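Cyclopropane mycolic acid synthase 1 (Mycobacterium tuberculosis, PDB 1KPH) converts a double bond at the distal position of an alpha mycolic acid into a cyclopropane ring, using a methylene group taken from S-adenosyl-L-methionine. Local coordinates at residues His102-Gln105 with Leu106-Asn109; Pro206-Pro209 with Met210-Cys214; Gln249-Leu253 with Gln254-Val258; Pro230-Ala233 with Lys234-Asp237; Met79-Ala82 with Val83-Asp87. All coordinates share one frame; numbering follows the deposited sequence.

Contact 1: His102-Gln105 with Leu106-Asn109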
loop_
_atom_site.group_PDB
_atom_site.type_symbol
_atom_site.label_atom_id
_atom_site.label_comp_id
_atom_site.label_asym_id
_atom_site.label_seq_id
_atom_site.Cartn_x
_atom_site.Cartn_y
_atom_site.Cartn_z
ATOM N N HIS A 102 -3.532 15.336 -6.985
ATOM C CA HIS A 102 -4.841 15.042 -6.413
ATOM C C HIS A 102 -4.887 15.374 -4.921
ATOM O O HIS A 102 -5.786 16.076 -4.454
ATOM C CB HIS A 102 -5.181 13.563 -6.609
ATOM C CG HIS A 102 -6.520 13.177 -6.065
ATOM N ND1 HIS A 102 -7.699 13.464 -6.718
ATOM C CD2 HIS A 102 -6.868 12.560 -4.912
ATOM C CE1 HIS A 102 -8.717 13.038 -5.991
ATOM N NE2 HIS A 102 -8.239 12.486 -4.889
ATOM N N VAL A 103 -3.915 14.866 -4.174
ATOM C CA VAL A 103 -3.859 15.116 -2.740
ATOM C C VAL A 103 -3.615 16.597 -2.456
ATOM O O VAL A 103 -4.068 17.126 -1.438
ATOM C CB VAL A 103 -2.750 14.272 -2.074
ATOM C CG1 VAL A 103 -2.688 14.566 -0.589
ATOM C CG2 VAL A 103 -3.028 12.795 -2.298
ATOM N N GLN A 104 -2.901 17.266 -3.358
ATOM C CA GLN A 104 -2.626 18.686 -3.184
ATOM C C GLN A 104 -3.937 19.468 -3.204
ATOM O O GLN A 104 -4.058 20.503 -2.550
ATOM C CB GLN A 104 -1.692 19.199 -4.284
ATOM C CG GLN A 104 -1.415 20.695 -4.199
ATOM C CD GLN A 104 -0.864 21.113 -2.846
ATOM O OE1 GLN A 104 0.197 20.651 -2.422
ATOM N NE2 GLN A 104 -1.587 21.994 -2.158
ATOM N N GLN A 105 -4.920 18.977 -3.953
ATOM C CA GLN A 105 -6.212 19.653 -4.005
ATOM C C GLN A 105 -7.008 19.369 -2.739
ATOM O O GLN A 105 -7.704 20.248 -2.226
ATOM C CB GLN A 105 -7.004 19.228 -5.241
ATOM C CG GLN A 105 -6.526 19.913 -6.513
ATOM C CD GLN A 105 -6.519 21.429 -6.379
ATOM O OE1 GLN A 105 -7.567 22.058 -6.198
ATOM N NE2 GLN A 105 -5.331 22.022 -6.457
ATOM N N LEU A 106 -6.905 18.144 -2.234
ATOM C CA LEU A 106 -7.603 17.786 -1.003
ATOM C C LEU A 106 -7.098 18.721 0.100
ATOM O O LEU A 106 -7.884 19.285 0.861
ATOM C CB LEU A 106 -7.315 16.328 -0.625
ATOM C CG LEU A 106 -7.807 15.221 -1.566
ATOM C CD1 LEU A 106 -7.408 13.866 -0.990
ATOM C CD2 LEU A 106 -9.325 15.295 -1.735
ATOM N N VAL A 107 -5.779 18.882 0.172
ATOM C CA VAL A 107 -5.159 19.755 1.160
ATOM C C VAL A 107 -5.636 21.194 0.979
ATOM O O VAL A 107 -6.057 21.845 1.934
ATOM C CB VAL A 107 -3.613 19.731 1.038
ATOM C CG1 VAL A 107 -3.005 20.887 1.827
ATOM C CG2 VAL A 107 -3.073 18.405 1.559
ATOM N N ALA A 108 -5.569 21.682 -0.253
ATOM C CA ALA A 108 -5.977 23.046 -0.567
ATOM C C ALA A 108 -7.441 23.334 -0.230
ATOM O O ALA A 108 -7.779 24.440 0.178
ATOM C CB ALA A 108 -5.719 23.333 -2.041
ATOM N N ASN A 109 -8.305 22.339 -0.393
ATOM C CA ASN A 109 -9.724 22.527 -0.123
ATOM C C ASN A 109 -10.203 22.133 1.273
ATOM O O ASN A 109 -11.362 22.356 1.615
ATOM C CB ASN A 109 -10.549 21.779 -1.172
ATOM C CG ASN A 109 -10.371 22.351 -2.562
ATOM O OD1 ASN A 109 -10.616 23.537 -2.793
ATOM N ND2 ASN A 109 -9.940 21.513 -3.498
#
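Leu-106 sets its side chain back along the helix over the turn that begins at His-102. Its CB rests on the carbonyl of Val-103, 3.4 Å from that O. With CG anti to its own carbonyl carbon (chi1 -65°), the chain leans toward the preceding turn, and CG comes 3.6 Å from His-102 O. Beyond CG, the methyl CD1 lies between two neighbours, Val-103 CA at 4.1 Å and the imidazole carbon CD2 of His-102 at 4.2 Å. The methyl meets that ring obliquely, while Trp-75 packs against the imidazole edge-to-face. The next residue, Val-107, turns CG2 onto Val-103 O at 3.4 Å, and the methyls of the two valines approach loosely. Near the helix end, Asn-109 folds its amide back over Gln-105: ND2 lies 2.9 Å from the backbone O of Gln-105 and 3.6 Å from its OE1, the two side-chain amide planes being 72° apart. Four successive i to i+4 backbone bonds run through the segment, the straightest from Val-107 N to Val-103 O (168°). Val-103 touches Val-118 of strand 116-119, and Leu-106 meets Met-80 of helix 77-86. The chemistry thus divides the helix: aliphatic carbons pack toward the Rossmann-type sheet and its neighbouring helix, whereas the amides of Gln-105 and Asn-109 lie on an exposed flank, where solvent can compete for them.

Contact 2: Pro206-Pro209 with Met210-Cys214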
loop_
_atom_site.group_PDB
_atom_site.type_symbol
_atom_site.label_atom_id
_atom_site.label_comp_id
_atom_site.label_asym_id
_atom_site.label_seq_id
_atom_site.Cartn_x
_atom_site.Cartn_y
_atom_site.Cartn_z
ATOM N N PRO A 206 8.647 -8.945 -0.238
ATOM C CA PRO A 206 9.497 -9.328 0.886
ATOM C C PRO A 206 8.863 -10.525 1.583
ATOM O O PRO A 206 7.642 -10.682 1.565
ATOM C CB PRO A 206 9.456 -8.090 1.764
ATOM C CG PRO A 206 8.015 -7.681 1.626
ATOM C CD PRO A 206 7.764 -7.824 0.131
ATOM N N SER A 207 9.689 -11.375 2.174
ATOM C CA SER A 207 9.180 -12.519 2.913
ATOM C C SER A 207 8.972 -11.956 4.311
ATOM O O SER A 207 9.511 -10.896 4.633
ATOM C CB SER A 207 10.222 -13.634 2.970
ATOM O OG SER A 207 11.280 -13.269 3.840
ATOM N N ILE A 208 8.196 -12.646 5.140
ATOM C CA ILE A 208 7.958 -12.173 6.497
ATOM C C ILE A 208 9.280 -12.109 7.275
ATOM O O ILE A 208 9.575 -11.109 7.934
ATOM C CB ILE A 208 6.939 -13.083 7.231
ATOM C CG1 ILE A 208 5.546 -12.891 6.607
ATOM C CG2 ILE A 208 6.919 -12.765 8.723
ATOM C CD1 ILE A 208 4.450 -13.774 7.199
ATOM N N PRO A 209 10.094 -13.174 7.210
ATOM C CA PRO A 209 11.364 -13.131 7.942
ATOM C C PRO A 209 12.231 -11.956 7.505
ATOM O O PRO A 209 12.984 -11.404 8.301
ATOM C CB PRO A 209 12.000 -14.475 7.602
ATOM C CG PRO A 209 10.806 -15.374 7.469
ATOM C CD PRO A 209 9.858 -14.516 6.652
ATOM N N MET A 210 12.122 -11.570 6.238
ATOM C CA MET A 210 12.915 -10.460 5.730
ATOM C C MET A 210 12.498 -9.148 6.393
ATOM O O MET A 210 13.344 -8.304 6.698
ATOM C CB MET A 210 12.764 -10.355 4.213
ATOM C CG MET A 210 13.866 -9.555 3.542
ATOM S SD MET A 210 13.640 -9.471 1.760
ATOM C CE MET A 210 13.579 -11.227 1.330
ATOM N N VAL A 211 11.197 -8.976 6.618
ATOM C CA VAL A 211 10.692 -7.762 7.261
ATOM C C VAL A 211 11.100 -7.781 8.731
ATOM O O VAL A 211 11.542 -6.773 9.279
ATOM C CB VAL A 211 9.150 -7.670 7.163
ATOM C CG1 VAL A 211 8.641 -6.476 7.959
ATOM C CG2 VAL A 211 8.736 -7.554 5.711
ATOM N N GLN A 212 10.946 -8.939 9.361
ATOM C CA GLN A 212 11.312 -9.108 10.762
ATOM C C GLN A 212 12.807 -8.813 10.971
ATOM O O GLN A 212 13.201 -8.231 11.984
ATOM C CB GLN A 212 10.992 -10.540 11.204
ATOM C CG GLN A 212 9.503 -10.843 11.273
ATOM C CD GLN A 212 8.900 -10.463 12.609
ATOM O OE1 GLN A 212 9.355 -9.525 13.260
ATOM N NE2 GLN A 212 7.864 -11.186 13.021
ATOM N N GLU A 213 13.625 -9.211 10.002
ATOM C CA GLU A 213 15.072 -9.006 10.068
ATOM C C GLU A 213 15.485 -7.539 9.951
ATOM O O GLU A 213 16.229 -7.030 10.792
ATOM C CB GLU A 213 15.761 -9.830 8.974
ATOM C CG GLU A 213 17.233 -9.489 8.715
ATOM C CD GLU A 213 18.095 -9.537 9.968
ATOM O OE1 GLU A 213 17.832 -10.383 10.851
ATOM O OE2 GLU A 213 19.047 -8.731 10.062
ATOM N N CYS A 214 15.004 -6.865 8.909
ATOM C CA CYS A 214 15.344 -5.463 8.695
ATOM C C CYS A 214 14.815 -4.573 9.817
ATOM O O CYS A 214 15.392 -3.522 10.110
ATOM C CB CYS A 214 14.799 -4.992 7.347
ATOM S SG CYS A 214 15.513 -5.879 5.942
#
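Ser-207 OG receives the backbone N-H of Met-210 at 3.1 Å, an N-cap bond with an N-H...O angle of 146°. The hydroxyl reaches it because chi1 of 72° places OG between the backbone N and carbonyl carbon of Ser-207, turned toward the first turn of the helix. The same N-H also makes a weak bond to Ser-207 O. That carbonyl takes a better directed bond from Val-211 N at 3.2 Å, and so it begins the regular i to i+4 pattern, followed by a nearly straight bond from Gln-212 N to Ile-208 O (171°). Mostly aliphatic contacts lie beside this polar start. Met-210 carries CB against Ser-207 OG at 3.3 Å, then bends at its last torsion so that CE comes back to 4.0 Å from the same oxygen. Pro-206 lies alongside Val-211, CB to CG2 at 4.0 Å, and Ile-208 CG2 runs beside Gln-212 CG at 4.1 Å. Farther out, a backbone bond to Gly-171 ties Pro-206 to strand 163-171, and Tyr-147 of helix 147-157 touches both Pro-206 and Met-210. Pro-209, in the first turn of helix 208-217, has no N-H to offer and needs no acceptor there. The cap therefore satisfies an amide that lacks a helical carbonyl four residues back, since Pro-206 is outside the helix, while carbons of Pro-206, Met-210 and Val-211 pack beside the buried serine.

Contact 3: Gln249-Leu253 with Gln254-Val258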
loop_
_atom_site.group_PDB
_atom_site.type_symbol
_atom_site.label_atom_id
_atom_site.label_comp_id
_atom_site.label_asym_id
_atom_site.label_seq_id
_atom_site.Cartn_x
_atom_site.Cartn_y
_atom_site.Cartn_z
ATOM N N GLN A 249 -15.844 1.930 -20.588
ATOM C CA GLN A 249 -15.232 3.164 -20.126
ATOM C C GLN A 249 -13.712 3.016 -20.066
ATOM O O GLN A 249 -12.977 3.956 -20.359
ATOM C CB GLN A 249 -15.774 3.521 -18.742
ATOM C CG GLN A 249 -15.621 4.984 -18.381
ATOM C CD GLN A 249 -16.300 5.890 -19.388
ATOM O OE1 GLN A 249 -17.453 5.668 -19.758
ATOM N NE2 GLN A 249 -15.592 6.919 -19.831
ATOM N N ALA A 250 -13.252 1.827 -19.689
ATOM C CA ALA A 250 -11.821 1.546 -19.575
ATOM C C ALA A 250 -11.079 1.691 -20.906
ATOM O O ALA A 250 -9.971 2.233 -20.958
ATOM C CB ALA A 250 -11.618 0.138 -19.017
ATOM N N ILE A 251 -11.692 1.202 -21.977
ATOM C CA ILE A 251 -11.088 1.272 -23.302
ATOM C C ILE A 251 -11.032 2.708 -23.819
ATOM O O ILE A 251 -10.024 3.135 -24.383
ATOM C CB ILE A 251 -11.864 0.397 -24.298
ATOM C CG1 ILE A 251 -11.803 -1.064 -23.842
ATOM C CG2 ILE A 251 -11.282 0.552 -25.695
ATOM C CD1 ILE A 251 -12.667 -2.010 -24.651
ATOM N N ALA A 252 -12.116 3.451 -23.617
ATOM C CA ALA A 252 -12.190 4.839 -24.059
ATOM C C ALA A 252 -11.040 5.663 -23.483
ATOM O O ALA A 252 -10.281 6.289 -24.225
ATOM C CB ALA A 252 -13.524 5.444 -23.649
ATOM N N LEU A 253 -10.911 5.653 -22.158
ATOM C CA LEU A 253 -9.853 6.402 -21.485
ATOM C C LEU A 253 -8.459 5.914 -21.851
ATOM O O LEU A 253 -7.517 6.704 -21.914
ATOM C CB LEU A 253 -10.029 6.329 -19.964
ATOM C CG LEU A 253 -11.113 7.211 -19.333
ATOM C CD1 LEU A 253 -10.779 8.677 -19.568
ATOM C CD2 LEU A 253 -12.468 6.874 -19.923
ATOM N N GLN A 254 -8.331 4.612 -22.085
ATOM C CA GLN A 254 -7.045 4.019 -22.445
ATOM C C GLN A 254 -7.187 3.214 -23.730
ATOM O O GLN A 254 -7.400 3.772 -24.804
ATOM C CB GLN A 254 -6.549 3.108 -21.317
ATOM C CG GLN A 254 -6.206 3.826 -20.019
ATOM C CD GLN A 254 -4.932 4.644 -20.116
ATOM O OE1 GLN A 254 -3.873 4.122 -20.467
ATOM N NE2 GLN A 254 -5.026 5.932 -19.798
ATOM N N SER A 255 -7.067 1.897 -23.606
ATOM C CA SER A 255 -7.187 0.985 -24.739
ATOM C C SER A 255 -7.610 -0.375 -24.201
ATOM O O SER A 255 -7.411 -0.666 -23.022
ATOM C CB SER A 255 -5.845 0.859 -25.466
ATOM O OG SER A 255 -4.830 0.399 -24.591
ATOM N N GLU A 256 -8.193 -1.210 -25.053
ATOM C CA GLU A 256 -8.625 -2.523 -24.599
ATOM C C GLU A 256 -7.409 -3.353 -24.213
ATOM O O GLU A 256 -7.532 -4.372 -23.536
ATOM C CB GLU A 256 -9.421 -3.245 -25.686
ATOM C CG GLU A 256 -8.575 -3.923 -26.739
ATOM C CD GLU A 256 -9.393 -4.843 -27.619
ATOM O OE1 GLU A 256 -8.796 -5.571 -28.437
ATOM O OE2 GLU A 256 -10.637 -4.835 -27.493
ATOM N N GLU A 257 -6.234 -2.914 -24.648
ATOM C CA GLU A 257 -5.001 -3.616 -24.324
ATOM C C GLU A 257 -4.705 -3.394 -22.838
ATOM O O GLU A 257 -4.293 -4.316 -22.131
ATOM C CB GLU A 257 -3.851 -3.081 -25.182
ATOM C CG GLU A 257 -2.579 -3.913 -25.116
ATOM C CD GLU A 257 -1.411 -3.161 -24.503
ATOM O OE1 GLU A 257 -1.491 -2.801 -23.309
ATOM O OE2 GLU A 257 -0.413 -2.929 -25.218
ATOM N N VAL A 258 -4.924 -2.165 -22.373
ATOM C CA VAL A 258 -4.700 -1.819 -20.974
ATOM C C VAL A 258 -5.758 -2.495 -20.113
ATOM O O VAL A 258 -5.460 -2.992 -19.027
ATOM C CB VAL A 258 -4.775 -0.293 -20.748
ATOM C CG1 VAL A 258 -4.744 0.021 -19.258
ATOM C CG2 VAL A 258 -3.610 0.389 -21.446
#
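A helix-to-helix joint at the protein surface brings Ile-251, near the end of helix 247-253, against Glu-256, the first residue of helix 256-275. The contact is mainly aliphatic. Ile-251 CG1 approaches Glu-256 CA at 3.6 Å, and its terminal CD1 lies 3.6 Å from Glu-256 CB, so that the isoleucine follows the glutamate's first carbons. The other branch, CG2, packs on the backbone, 3.6 Å from Glu-256 N. Glu-256 has its CG between its backbone N and carbonyl carbon (chi1 81°) and is extended beyond, so that its carboxylate leads away while CB stays on the isoleucine. The first helix ends with a bond from Gln-254 N to Ala-250 O, 3.1 Å long with an N-H...O angle of 143°. Gln-254 then leaves helical geometry (psi -112°), and its side chain folds back until NE2 is 3.4 Å from Leu-253 O. After this break, Ser-255 caps the new helix, its OG accepting a weak, long bond from Val-258 N at 3.4 Å. Toward helix 20-23, Phe-22 touches Ala-250, Gln-254 and Val-258, and Leu-18 also packs on the last two. Together these features make a helix-link-helix joint: one helix ends at Leu-253, two non-helical residues follow, and a serine N-cap opens the next, with an aliphatic contact across the bend.

Contact 4: Pro230-Ala233 with Lys234-Asp237. With 10A (didecyl-dimethyl-ammonium), chain G; CO3 (carbonate ion), chain E.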
loop_
_atom_site.group_PDB
_atom_site.type_symbol
_atom_site.label_atom_id
_atom_site.label_comp_id
_atom_site.label_asym_id
_atom_site.label_seq_id
_atom_site.Cartn_x
_atom_site.Cartn_y
_atom_site.Cartn_z
ATOM N N PRO A 230 -7.246 -13.496 3.688
ATOM C CA PRO A 230 -8.542 -13.740 3.042
ATOM C C PRO A 230 -9.256 -12.480 2.580
ATOM O O PRO A 230 -10.028 -12.509 1.618
ATOM C CB PRO A 230 -9.327 -14.484 4.118
ATOM C CG PRO A 230 -8.798 -13.871 5.381
ATOM C CD PRO A 230 -7.300 -13.853 5.117
ATOM N N HIS A 231 -9.003 -11.373 3.267
ATOM C CA HIS A 231 -9.639 -10.116 2.909
ATOM C C HIS A 231 -9.187 -9.585 1.552
ATOM O O HIS A 231 -9.932 -8.860 0.894
ATOM C CB HIS A 231 -9.359 -9.062 3.980
ATOM C CG HIS A 231 -9.938 -9.394 5.319
ATOM N ND1 HIS A 231 -11.282 -9.271 5.600
ATOM C CD2 HIS A 231 -9.360 -9.868 6.447
ATOM C CE1 HIS A 231 -11.505 -9.652 6.845
ATOM N NE2 HIS A 231 -10.355 -10.018 7.382
ATOM N N TYR A 232 -7.982 -9.946 1.115
ATOM C CA TYR A 232 -7.495 -9.429 -0.163
ATOM C C TYR A 232 -8.135 -10.065 -1.394
ATOM O O TYR A 232 -8.309 -9.403 -2.417
ATOM C CB TYR A 232 -5.972 -9.552 -0.259
ATOM C CG TYR A 232 -5.319 -8.300 -0.809
ATOM C CD1 TYR A 232 -5.973 -7.515 -1.759
ATOM C CD2 TYR A 232 -4.062 -7.892 -0.370
ATOM C CE1 TYR A 232 -5.399 -6.349 -2.252
ATOM C CE2 TYR A 232 -3.472 -6.722 -0.864
ATOM C CZ TYR A 232 -4.151 -5.957 -1.800
ATOM O OH TYR A 232 -3.601 -4.788 -2.266
ATOM N N ALA A 233 -8.471 -11.347 -1.310
ATOM C CA ALA A 233 -9.106 -12.021 -2.434
ATOM C C ALA A 233 -10.445 -11.343 -2.713
ATOM O O ALA A 233 -10.818 -11.134 -3.870
ATOM C CB ALA A 233 -9.316 -13.499 -2.121
ATOM N N LYS A 234 -11.162 -10.991 -1.649
ATOM C CA LYS A 234 -12.452 -10.323 -1.791
ATOM C C LYS A 234 -12.260 -8.902 -2.326
ATOM O O LYS A 234 -12.976 -8.469 -3.229
ATOM C CB LYS A 234 -13.178 -10.279 -0.445
ATOM C CG LYS A 234 -14.600 -9.735 -0.529
ATOM C CD LYS A 234 -15.266 -9.785 0.835
ATOM C CE LYS A 234 -16.720 -9.358 0.779
ATOM N NZ LYS A 234 -17.353 -9.544 2.118
ATOM N N THR A 235 -11.290 -8.179 -1.771
ATOM C CA THR A 235 -11.011 -6.824 -2.228
ATOM C C THR A 235 -10.754 -6.869 -3.739
ATOM O O THR A 235 -11.348 -6.111 -4.508
ATOM C CB THR A 235 -9.759 -6.234 -1.527
ATOM O OG1 THR A 235 -9.968 -6.199 -0.109
ATOM C CG2 THR A 235 -9.478 -4.825 -2.027
ATOM N N LEU A 236 -9.868 -7.771 -4.151
ATOM C CA LEU A 236 -9.520 -7.926 -5.557
ATOM C C LEU A 236 -10.714 -8.368 -6.403
ATOM O O LEU A 236 -10.867 -7.921 -7.541
ATOM C CB LEU A 236 -8.361 -8.920 -5.695
ATOM C CG LEU A 236 -7.002 -8.371 -5.244
ATOM C CD1 LEU A 236 -6.032 -9.512 -4.950
ATOM C CD2 LEU A 236 -6.452 -7.463 -6.328
ATOM N N ASP A 237 -11.557 -9.241 -5.856
ATOM C CA ASP A 237 -12.738 -9.692 -6.587
ATOM C C ASP A 237 -13.654 -8.495 -6.833
ATOM O O ASP A 237 -14.205 -8.345 -7.923
ATOM C CB ASP A 237 -13.511 -10.768 -5.810
ATOM C CG ASP A 237 -12.809 -12.121 -5.810
ATOM O OD1 ASP A 237 -12.002 -12.386 -6.725
ATOM O OD2 ASP A 237 -13.084 -12.930 -4.896
HETATM C C1 10A G . 7.067 -11.098 -7.091
HETATM C C2 10A G . 7.048 -9.640 -7.565
HETATM C C3 10A G . 5.998 -8.846 -6.780
HETATM C C4 10A G . 5.855 -7.366 -7.166
HETATM C C5 10A G . 4.757 -6.770 -6.273
HETATM C C6 10A G . 4.404 -5.299 -6.544
HETATM C C7 10A G . 3.266 -4.980 -5.562
HETATM C C8 10A G . 2.618 -3.604 -5.742
HETATM C C9 10A G . 1.460 -3.488 -4.726
HETATM C C10 10A G . 0.641 -2.227 -4.999
HETATM N N1 10A G . -0.703 -1.951 -4.305
HETATM C C11 10A G . -1.234 -0.670 -4.916
HETATM C C12 10A G . -0.519 -1.683 -2.832
HETATM C C13 10A G . -1.768 -3.055 -4.400
HETATM C C14 10A G . -2.269 -3.631 -5.761
HETATM C C15 10A G . -3.059 -4.960 -5.700
HETATM C C16 10A G . -2.357 -6.230 -5.164
HETATM C C17 10A G . -1.191 -6.713 -6.048
HETATM C C18 10A G . -0.526 -7.991 -5.519
HETATM C C19 10A G . 0.615 -8.424 -6.450
HETATM C C20 10A G . 1.230 -9.732 -5.928
HETATM C C21 10A G . 2.349 -10.231 -6.845
HETATM C C22 10A G . 2.892 -11.544 -6.279
HETATM C C CO3 E . -1.395 -4.056 0.186
HETATM O O1 CO3 E . -2.618 -4.248 1.033
HETATM O O2 CO3 E . -1.484 -4.132 -1.165
HETATM O O3 CO3 E . -0.189 -3.808 0.777
#
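The phenol ring of Tyr-232 has carbonate atom O2 at its edge and in its plane, with a very short hydrogen bond of 2.5 Å from Tyr-232 OH to that O2. Leu-236 crosses the ring obliquely, its CG 3.7 Å from Tyr-232 CD1, and Phe-273 of helix 256-275 stacks on the ring. The hydroxyl also lies 3.3 Å from C13 of the didecyl-dimethyl-ammonium, a methylene next to its charged nitrogen. One turn along, Thr-235 grips His-231 O twice: OG1 at 2.8 Å and its own N at 3.1 Å approach from opposite faces of the carbonyl plane. OG1, opposite its own carbonyl carbon at chi1 -60°, is thereby turned back to that oxygen, and it also bonds Ala-36 N. His-167 NE2 and Cys-35 N also hydrogen-bond the carbonate, which probably comes from the crystallisation liquor, and Leu-236 packs on Cys-269, the probable active-site cysteine. Helix 229-245 thus contributes Tyr-232 to the pocket where lipid-like ligand and anion meet, consistent with the active site of a cyclopropane synthase.

Contact 5: Met79-Ala82 with Val83-Asp87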
loop_
_atom_site.group_PDB
_atom_site.type_symbol
_atom_site.label_atom_id
_atom_site.label_comp_id
_atom_site.label_asym_id
_atom_site.label_seq_id
_atom_site.Cartn_x
_atom_site.Cartn_y
_atom_site.Cartn_z
ATOM N N MET A 79 -4.373 9.795 4.931
ATOM C CA MET A 79 -3.948 11.089 5.467
ATOM C C MET A 79 -5.139 11.916 5.945
ATOM O O MET A 79 -5.131 12.459 7.050
ATOM C CB MET A 79 -3.224 11.911 4.394
ATOM C CG MET A 79 -1.825 11.468 4.011
ATOM S SD MET A 79 -1.291 12.367 2.516
ATOM C CE MET A 79 -0.883 13.983 3.213
ATOM N N MET A 80 -6.152 12.033 5.090
ATOM C CA MET A 80 -7.329 12.822 5.424
ATOM C C MET A 80 -8.145 12.211 6.560
ATOM O O MET A 80 -8.755 12.935 7.344
ATOM C CB MET A 80 -8.199 13.021 4.184
ATOM C CG MET A 80 -7.478 13.714 3.018
ATOM S SD MET A 80 -6.512 15.171 3.487
ATOM C CE MET A 80 -7.815 16.364 3.840
ATOM N N ARG A 81 -8.161 10.884 6.642
ATOM C CA ARG A 81 -8.879 10.187 7.712
ATOM C C ARG A 81 -8.155 10.487 9.023
ATOM O O ARG A 81 -8.780 10.741 10.057
ATOM C CB ARG A 81 -8.879 8.679 7.456
ATOM C CG ARG A 81 -9.455 7.819 8.584
ATOM C CD ARG A 81 -10.945 8.001 8.721
ATOM N NE ARG A 81 -11.568 7.045 9.638
ATOM C CZ ARG A 81 -12.877 7.005 9.876
ATOM N NH1 ARG A 81 -13.679 7.862 9.264
ATOM N NH2 ARG A 81 -13.387 6.125 10.726
ATOM N N ALA A 82 -6.827 10.461 8.971
ATOM C CA ALA A 82 -6.018 10.743 10.147
ATOM C C ALA A 82 -6.349 12.147 10.652
ATOM O O ALA A 82 -6.528 12.364 11.849
ATOM C CB ALA A 82 -4.532 10.640 9.802
ATOM N N VAL A 83 -6.433 13.100 9.728
ATOM C CA VAL A 83 -6.758 14.478 10.085
ATOM C C VAL A 83 -8.172 14.608 10.656
ATOM O O VAL A 83 -8.370 15.075 11.780
ATOM C CB VAL A 83 -6.667 15.411 8.853
ATOM C CG1 VAL A 83 -7.216 16.796 9.199
ATOM C CG2 VAL A 83 -5.230 15.522 8.385
ATOM N N GLU A 84 -9.147 14.182 9.865
ATOM C CA GLU A 84 -10.556 14.283 10.219
ATOM C C GLU A 84 -11.076 13.448 11.392
ATOM O O GLU A 84 -11.899 13.929 12.176
ATOM C CB GLU A 84 -11.389 14.006 8.966
ATOM C CG GLU A 84 -11.290 15.119 7.920
ATOM C CD GLU A 84 -11.362 14.613 6.488
ATOM O OE1 GLU A 84 -12.180 13.710 6.209
ATOM O OE2 GLU A 84 -10.605 15.130 5.634
ATOM N N LYS A 85 -10.610 12.212 11.529
ATOM C CA LYS A 85 -11.089 11.365 12.619
ATOM C C LYS A 85 -10.169 11.316 13.833
ATOM O O LYS A 85 -10.626 11.060 14.953
ATOM C CB LYS A 85 -11.326 9.937 12.120
ATOM C CG LYS A 85 -12.082 9.040 13.107
ATOM C CD LYS A 85 -13.548 9.454 13.212
ATOM C CE LYS A 85 -14.328 8.537 14.140
ATOM N NZ LYS A 85 -15.768 8.931 14.250
ATOM N N TYR A 86 -8.881 11.563 13.626
ATOM C CA TYR A 86 -7.932 11.501 14.730
ATOM C C TYR A 86 -7.300 12.829 15.125
ATOM O O TYR A 86 -6.606 12.913 16.135
ATOM C CB TYR A 86 -6.851 10.465 14.421
ATOM C CG TYR A 86 -7.420 9.075 14.230
ATOM C CD1 TYR A 86 -7.949 8.678 13.003
ATOM C CD2 TYR A 86 -7.466 8.170 15.289
ATOM C CE1 TYR A 86 -8.512 7.410 12.833
ATOM C CE2 TYR A 86 -8.027 6.904 15.131
ATOM C CZ TYR A 86 -8.548 6.529 13.903
ATOM O OH TYR A 86 -9.111 5.278 13.752
ATOM N N ASP A 87 -7.535 13.858 14.319
ATOM C CA ASP A 87 -7.042 15.202 14.600
ATOM C C ASP A 87 -5.527 15.375 14.728
ATOM O O ASP A 87 -5.041 16.030 15.657
ATOM C CB ASP A 87 -7.733 15.722 15.865
ATOM C CG ASP A 87 -7.588 17.220 16.039
ATOM O OD1 ASP A 87 -7.520 17.934 15.020
ATOM O OD2 ASP A 87 -7.566 17.685 17.196
#
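Lys-85 follows the course of Arg-81 one helical turn on. The lysine's aliphatic part covers one face of the guanidinium, with Lys-85 CG 3.8 Å above the plane and over its centre; Lys-85 CB is 3.8 Å from Arg-81 NE. Both chains start with CG anti to the backbone N and bend at chi2 (69° in Arg-81, 71° in Lys-85), which keeps them alongside each other. The like charges stay apart, Arg-81 NH2 being 5.1 Å from Lys-85 NZ, and the guanidinium has its own counter-ion in a salt bridge to Asp-54. Tyr-86, next to Lys-85, comes to the aliphatic part of Arg-81, Tyr-86 CE1 to Arg-81 CG at 4.4 Å. Arg-81 O lies in the plane of the phenol at its edge, 3.7 Å from Tyr-86 CD1, and the hydroxyl bonds the same Asp-54. Met-80 and Glu-84 approach at a slant, and the carboxylate atom OE2 of Glu-84 touches both CB and CE of Met-80 at 3.5 Å. Regular backbone bonds, such as Glu-84 N to Met-80 O at 2.8 Å, weaken at Tyr-86 N, and Asp-87 leaves the helix with positive phi. Helix 77-86 is the crossover between strands 67-71 and 89-93: Ala-82 packs on Leu-68 and Val-90 of those strands, Val-83 on Val-90, while Arg-81, Ala-82 and Tyr-86 lean on helix 45-57.

Overall arrangement
From the N terminus the order is contact 5, contact 1, contact 2, contact 4 and contact 3; each spans one continuous segment, so all run in series, and none nests in or crosses another. Contacts 5 and 1 lie on successive crossover helices of the Rossmann-type sheet and touch each other, Val-103 CG1 being 4.1 Å from Met-79 SD. Contact 2 opens helix 208-217 on the opposite side of the chain's centre from contact 1, their centres about 35 Å apart. Contact 4 follows strand 221-227 and reaches the ligand pocket. Contact 3 then joins the next two helices, the second leading to strand 278-286.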